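Local coordinates for protein colicin-D (Escherichia coli, PDB 5ZNM) that kills Escherichia coli and close relatives as a bacteriocin that inhibits protein synthesis, this chain holding its central domain and its C-terminal tRNase domain, at residues A[146-154]-A[171-182]. Sequence-based numbering, arbitrary orientation.
Sequences ATSVNLPVR and TGNESIPAAVPV
Val149 and Val180 pair through both backbone amides: Val149 N donates to Val180 O at 2.9 Å and Val180 N returns a bond to Val149 O at 2.8 Å. On either side of this antiparallel hydrogen-bonded pair, Val182 N reaches Thr147 O almost straight (175°) and Leu151 N reaches Ala178 O. Thr147 O also accepts a longer bond from a water that donates to Val182 O as well. Proline suits position 181, a non-hydrogen-bonded site facing Ser148, because no amide proton is needed there toward this partner. Valines fit the buried face, where CG2 of Val149 meets CG2 of Val182 at 3.9 Å and Leu151 CD1 packs on Val180 CG2; Ile263 and Tyr278 close over this side. Asn150 and Ala179 lie on the other, more exposed face.

Beyond the paired strands, Thr171 binds twice. Its OG1 gives a short 2.6 Å bond to a lone pair of Leu151 O, and its N donates to Pro152 O. With chi1 at 70°, OG1 turns to that carbonyl while CG2 lies against Arg154 CG. The Arg154 chain, bent at chi3 (72°), runs past Val180 CG2 with its methylenes against Ile176 CD1. Its NH1 then donates to Pro177 O at 2.8 Å, with the acceptor in the guanidinium plane, while Ala179 O lies over one face, offset toward the rim. NH2 forms a salt bridge with Asp261, which probably offsets the buried charge, and NE is also hydrogen-bonded outside the two segments. These bonds tie loop 171-178 to the 151-152 link and Arg154. The chain entering and leaving the 153-160/163-170 beta hairpin thus pairs as a two-stranded antiparallel ribbon, 148-150 with 179-181, in the S-type pyocin family region.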
# COMPACT_ATOMS: atom_id res chain seq x y z
N ALA A 146 23.41 -12.73 -11.00
CA ALA A 146 23.55 -12.03 -12.28
C ALA A 146 24.15 -10.65 -12.07
O ALA A 146 23.88 -9.98 -11.06
CB ALA A 146 22.18 -11.91 -12.96
N THR A 147 24.96 -10.22 -13.02
CA THR A 147 25.51 -8.87 -13.02
C THR A 147 24.71 -7.91 -13.90
O THR A 147 24.93 -6.71 -13.83
CB THR A 147 26.96 -8.91 -13.50
OG1 THR A 147 26.98 -9.52 -14.79
CG2 THR A 147 27.79 -9.74 -12.54
N SER A 148 23.81 -8.42 -14.73
CA SER A 148 22.87 -7.55 -15.43
C SER A 148 21.63 -8.35 -15.77
O SER A 148 21.62 -9.58 -15.69
CB SER A 148 23.50 -6.91 -16.68
OG SER A 148 23.89 -7.89 -17.63
N VAL A 149 20.57 -7.63 -16.13
CA VAL A 149 19.29 -8.22 -16.48
C VAL A 149 18.78 -7.51 -17.72
O VAL A 149 18.80 -6.27 -17.78
CB VAL A 149 18.26 -8.10 -15.34
CG1 VAL A 149 16.93 -8.71 -15.75
CG2 VAL A 149 18.80 -8.72 -14.05
N ASN A 150 18.33 -8.26 -18.72
CA ASN A 150 17.81 -7.67 -19.94
C ASN A 150 16.33 -7.34 -19.74
O ASN A 150 15.51 -8.24 -19.56
CB ASN A 150 18.01 -8.61 -21.12
CG ASN A 150 19.42 -8.54 -21.70
OD1 ASN A 150 20.31 -7.90 -21.15
ND2 ASN A 150 19.61 -9.21 -22.83
N LEU A 151 16.00 -6.05 -19.78
CA LEU A 151 14.60 -5.72 -19.64
C LEU A 151 14.04 -5.28 -20.97
O LEU A 151 14.68 -4.53 -21.72
CB LEU A 151 14.37 -4.60 -18.61
CG LEU A 151 14.75 -4.92 -17.17
CD1 LEU A 151 14.28 -3.80 -16.24
CD2 LEU A 151 14.16 -6.26 -16.76
N PRO A 152 12.81 -5.70 -21.27
CA PRO A 152 12.19 -5.27 -22.50
C PRO A 152 11.74 -3.81 -22.46
O PRO A 152 11.53 -3.20 -23.52
CB PRO A 152 11.01 -6.26 -22.63
CG PRO A 152 10.63 -6.57 -21.36
CD PRO A 152 11.91 -6.59 -20.53
N VAL A 153 11.59 -3.24 -21.26
CA VAL A 153 11.18 -1.86 -21.06
C VAL A 153 12.08 -1.27 -20.00
O VAL A 153 12.25 -1.88 -18.94
CB VAL A 153 9.71 -1.74 -20.59
CG1 VAL A 153 9.37 -0.28 -20.31
CG2 VAL A 153 8.80 -2.30 -21.61
N ARG A 154 12.64 -0.09 -20.26
CA ARG A 154 13.36 0.64 -19.24
C ARG A 154 12.66 1.95 -18.95
O ARG A 154 11.85 2.44 -19.76
CB ARG A 154 14.82 0.88 -19.64
CG ARG A 154 15.66 -0.40 -19.53
CD ARG A 154 17.02 -0.22 -20.18
NE ARG A 154 17.90 0.64 -19.41
CZ ARG A 154 19.12 0.98 -19.80
NH1 ARG A 154 19.58 0.52 -20.97
NH2 ARG A 154 19.88 1.77 -19.06
N THR A 171 13.07 -1.27 -25.24
CA THR A 171 14.47 -1.56 -25.42
C THR A 171 14.62 -2.45 -26.68
O THR A 171 13.69 -3.02 -27.13
CB THR A 171 15.15 -2.25 -24.22
OG1 THR A 171 14.68 -3.56 -24.09
CG2 THR A 171 14.93 -1.54 -22.94
N GLY A 172 15.82 -2.58 -27.16
CA GLY A 172 16.00 -3.40 -28.32
C GLY A 172 17.36 -3.08 -28.77
O GLY A 172 18.32 -3.52 -28.16
N ASN A 173 17.47 -2.29 -29.81
CA ASN A 173 18.80 -1.94 -30.25
C ASN A 173 18.71 -0.55 -30.79
O ASN A 173 19.34 0.38 -30.32
CB ASN A 173 19.27 -2.91 -31.33
CG ASN A 173 20.44 -3.79 -30.89
OD1 ASN A 173 21.55 -3.64 -31.40
ND2 ASN A 173 20.18 -4.74 -29.98
N GLU A 174 17.90 -0.41 -31.80
CA GLU A 174 17.73 0.87 -32.40
C GLU A 174 17.20 1.90 -31.42
O GLU A 174 16.74 2.95 -31.83
CB GLU A 174 16.88 0.74 -33.65
CG GLU A 174 17.67 0.02 -34.72
CD GLU A 174 18.94 0.77 -35.08
OE1 GLU A 174 19.80 1.00 -34.22
OE2 GLU A 174 19.06 1.14 -36.25
N SER A 175 17.25 1.57 -30.13
CA SER A 175 16.85 2.52 -29.16
C SER A 175 17.73 2.72 -27.95
O SER A 175 18.47 3.69 -27.84
CB SER A 175 15.46 2.13 -28.59
OG SER A 175 14.74 1.24 -29.45
N ILE A 176 17.63 1.80 -27.05
CA ILE A 176 18.40 1.88 -25.82
C ILE A 176 18.67 0.39 -25.60
O ILE A 176 17.82 -0.44 -25.97
CB ILE A 176 17.76 2.55 -24.59
CG1 ILE A 176 16.60 1.71 -24.09
CG2 ILE A 176 17.24 3.93 -24.97
CD1 ILE A 176 15.74 2.38 -23.07
N PRO A 177 19.82 0.01 -25.07
CA PRO A 177 20.08 -1.41 -24.83
C PRO A 177 19.15 -1.97 -23.76
O PRO A 177 18.59 -1.25 -22.94
CB PRO A 177 21.54 -1.43 -24.34
CG PRO A 177 22.12 -0.11 -24.82
CD PRO A 177 20.99 0.85 -24.75
N ALA A 178 18.98 -3.29 -23.79
CA ALA A 178 18.14 -3.94 -22.79
C ALA A 178 18.86 -4.16 -21.47
O ALA A 178 18.20 -4.29 -20.43
CB ALA A 178 17.62 -5.28 -23.33
N ALA A 179 20.20 -4.18 -21.48
CA ALA A 179 20.95 -4.61 -20.31
C ALA A 179 20.88 -3.56 -19.21
O ALA A 179 21.20 -2.40 -19.43
CB ALA A 179 22.40 -4.90 -20.68
N VAL A 180 20.45 -3.98 -18.02
CA VAL A 180 20.35 -3.12 -16.85
C VAL A 180 21.33 -3.67 -15.82
O VAL A 180 21.28 -4.86 -15.52
CB VAL A 180 18.92 -3.09 -16.28
CG1 VAL A 180 18.88 -2.39 -14.94
CG2 VAL A 180 17.96 -2.42 -17.27
N PRO A 181 22.23 -2.86 -15.25
CA PRO A 181 23.22 -3.40 -14.31
C PRO A 181 22.63 -3.73 -12.95
O PRO A 181 21.81 -2.98 -12.41
CB PRO A 181 24.24 -2.26 -14.19
CG PRO A 181 23.41 -1.03 -14.38
CD PRO A 181 22.40 -1.41 -15.46
N VAL A 182 23.10 -4.83 -12.36
CA VAL A 182 22.80 -5.20 -10.98
C VAL A 182 23.90 -4.67 -10.07
O VAL A 182 25.09 -4.93 -10.29
CB VAL A 182 22.66 -6.72 -10.83
CG1 VAL A 182 22.37 -7.10 -9.36
CG2 VAL A 182 21.56 -7.24 -11.76
O HOH W 1 26.86 -4.57 -12.26